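Local coordinates for probable adhesion protein (Pseudomonas aeruginosa PAO1, PDB 6R3Z), which probably delivers ferrous iron or related divalent metal ions to a membrane transporter as a solute-binding protein, here holding nickel, at residues L7-T12 with S18-I23. Sequence-based numbering, arbitrary orientation.
Sequences LRIGIT and SYVSNI
Val20, on helix 14-24, sends its two methyl branches to two different residues of strand 8-11, Ile9 and Ile11. CG1 of Val20 meets Ile9 at two places: it lies 3.8 Å from Ile9 CD1, the end of the longer branch, and 3.9 Å from Ile9 CG2, the short one, so this methyl rests against both arms of the isoleucine. The two side chains lie at a slant to each other. At Ile11 the touch is methyl to methyl, with CG2 of Ile11 3.8 Å from CG2 of Val20 and the side chains running past one another in opposite senses.

The two methyls of Val20 diverge from its tetrahedral CB, and the torsion sets their aim: with chi1 at 175°, CG1 lies opposite the backbone N and is directed at Ile9, while CG2 lies opposite the carbonyl carbon and is directed at Ile11. In Ile11, CG1 sits between N and the carbonyl carbon (chi1 65°), and it is the CG2 branch that touches the helix.

No hydrogen bond crosses between the segments. The closest CA pair, Ile11 and Val20, is 8.0 Å apart, a spacing bridged by side chains. Further out, Val30 of strand 29-32 touches both Ile11 and Val20, while Leu130 of helix 116-133 packs on Ile9. On the helix itself, Ser18 O accepts from Asn22 N and, at 3.0 Å, from Asn22 ND2, the two donors arriving from opposite faces of the carbonyl plane; Arg151 binds Asn22 OD1.

Strand 8-11, helix 14-24 and strand 29-32 form a beta-alpha-beta unit of a parallel sheet, and this contact joins its first strand to the crossover helix. With all three touching residues buried and methyl groups making every close approach, the join depends on shape and exclusion of water, without directional bonds between the segments.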
loop_
_atom_site.group_PDB
_atom_site.type_symbol
_atom_site.label_atom_id
_atom_site.label_comp_id
_atom_site.label_asym_id
_atom_site.label_seq_id
_atom_site.Cartn_x
_atom_site.Cartn_y
_atom_site.Cartn_z
ATOM N N LEU A 7 -4.405 25.194 2.458
ATOM C CA LEU A 7 -3.222 24.324 2.548
ATOM C C LEU A 7 -2.889 23.609 1.244
ATOM O O LEU A 7 -3.781 23.104 0.568
ATOM C CB LEU A 7 -3.411 23.220 3.605
ATOM C CG LEU A 7 -3.213 23.498 5.090
ATOM C CD1 LEU A 7 -3.366 22.181 5.865
ATOM C CD2 LEU A 7 -1.828 24.033 5.392
ATOM N N ARG A 8 -1.597 23.507 0.927
ATOM C CA ARG A 8 -1.127 22.732 -0.219
ATOM C C ARG A 8 -0.361 21.565 0.402
ATOM O O ARG A 8 0.681 21.769 1.031
ATOM C CB ARG A 8 -0.250 23.597 -1.153
ATOM C CG ARG A 8 -1.119 24.516 -2.020
ATOM C CD ARG A 8 -0.371 25.390 -3.032
ATOM N NE ARG A 8 0.581 24.645 -3.868
ATOM C CZ ARG A 8 0.264 23.967 -4.971
ATOM N NH1 ARG A 8 1.206 23.345 -5.667
ATOM N NH2 ARG A 8 -0.996 23.909 -5.383
ATOM N N ILE A 9 -0.928 20.362 0.293
ATOM C CA ILE A 9 -0.424 19.124 0.914
ATOM C C ILE A 9 0.203 18.164 -0.102
ATOM O O ILE A 9 -0.487 17.643 -0.983
ATOM C CB ILE A 9 -1.599 18.407 1.639
ATOM C CG1 ILE A 9 -2.365 19.348 2.579
ATOM C CG2 ILE A 9 -1.116 17.124 2.370
ATOM C CD1 ILE A 9 -3.828 18.820 2.847
ATOM N N GLY A 10 1.467 17.847 0.101
ATOM C CA GLY A 10 2.144 16.888 -0.751
ATOM C C GLY A 10 1.911 15.470 -0.281
ATOM O O GLY A 10 1.779 15.220 0.919
ATOM N N ILE A 11 1.798 14.541 -1.235
ATOM C CA ILE A 11 1.645 13.107 -1.005
ATOM C C ILE A 11 2.676 12.360 -1.846
ATOM O O ILE A 11 3.172 12.912 -2.840
ATOM C CB ILE A 11 0.206 12.575 -1.202
ATOM C CG1 ILE A 11 -0.271 12.703 -2.681
ATOM C CG2 ILE A 11 -0.763 13.224 -0.204
ATOM C CD1 ILE A 11 0.149 11.493 -3.607
ATOM N N THR A 12 2.943 11.087 -1.509
ATOM C CA THR A 12 4.005 10.349 -2.196
ATOM C C THR A 12 3.532 9.142 -3.002
ATOM O O THR A 12 4.131 8.837 -4.036
ATOM C CB THR A 12 5.093 9.931 -1.187
ATOM O OG1 THR A 12 4.539 8.964 -0.300
ATOM C CG2 THR A 12 5.651 11.112 -0.381
ATOM N N SER A 18 -5.448 9.133 -1.894
ATOM C CA SER A 18 -6.823 8.748 -1.517
ATOM C C SER A 18 -7.160 9.144 -0.076
ATOM O O SER A 18 -8.218 9.751 0.160
ATOM C CB SER A 18 -7.051 7.256 -1.745
ATOM O OG SER A 18 -7.142 6.947 -3.128
ATOM N N TYR A 19 -6.237 8.885 0.874
ATOM C CA TYR A 19 -6.472 9.243 2.275
ATOM C C TYR A 19 -6.665 10.755 2.393
ATOM O O TYR A 19 -7.676 11.185 2.922
ATOM C CB TYR A 19 -5.299 8.866 3.188
ATOM C CG TYR A 19 -4.865 7.416 3.283
ATOM C CD1 TYR A 19 -5.679 6.381 2.818
ATOM C CD2 TYR A 19 -3.628 7.079 3.832
ATOM C CE1 TYR A 19 -5.263 5.042 2.901
ATOM C CE2 TYR A 19 -3.193 5.758 3.888
ATOM C CZ TYR A 19 -4.019 4.743 3.450
ATOM O OH TYR A 19 -3.527 3.459 3.532
ATOM N N VAL A 20 -5.676 11.560 1.922
ATOM C CA VAL A 20 -5.712 13.017 2.106
ATOM C C VAL A 20 -6.937 13.650 1.402
ATOM O O VAL A 20 -7.637 14.452 2.030
ATOM C CB VAL A 20 -4.351 13.667 1.725
ATOM C CG1 VAL A 20 -4.421 15.191 1.801
ATOM C CG2 VAL A 20 -3.229 13.134 2.644
ATOM N N SER A 21 -7.230 13.253 0.144
ATOM C CA SER A 21 -8.399 13.787 -0.592
ATOM C C SER A 21 -9.710 13.540 0.187
ATOM O O SER A 21 -10.542 14.438 0.295
ATOM C CB SER A 21 -8.501 13.143 -1.976
ATOM O OG SER A 21 -7.362 13.484 -2.744
ATOM N N ASN A 22 -9.875 12.330 0.751
ATOM C CA ASN A 22 -11.083 12.016 1.530
ATOM C C ASN A 22 -11.149 12.794 2.841
ATOM O O ASN A 22 -12.240 13.188 3.253
ATOM C CB ASN A 22 -11.233 10.523 1.732
ATOM C CG ASN A 22 -11.912 9.911 0.533
ATOM O OD1 ASN A 22 -13.145 9.963 0.416
ATOM N ND2 ASN A 22 -11.130 9.333 -0.393
ATOM N N ILE A 23 -9.986 13.062 3.460
ATOM C CA ILE A 23 -9.914 13.843 4.689
ATOM C C ILE A 23 -10.250 15.344 4.421
ATOM O O ILE A 23 -11.010 15.923 5.176
ATOM C CB ILE A 23 -8.536 13.707 5.379
ATOM C CG1 ILE A 23 -8.284 12.253 5.888
ATOM C CG2 ILE A 23 -8.391 14.719 6.537
ATOM C CD1 ILE A 23 -6.819 11.938 6.155
#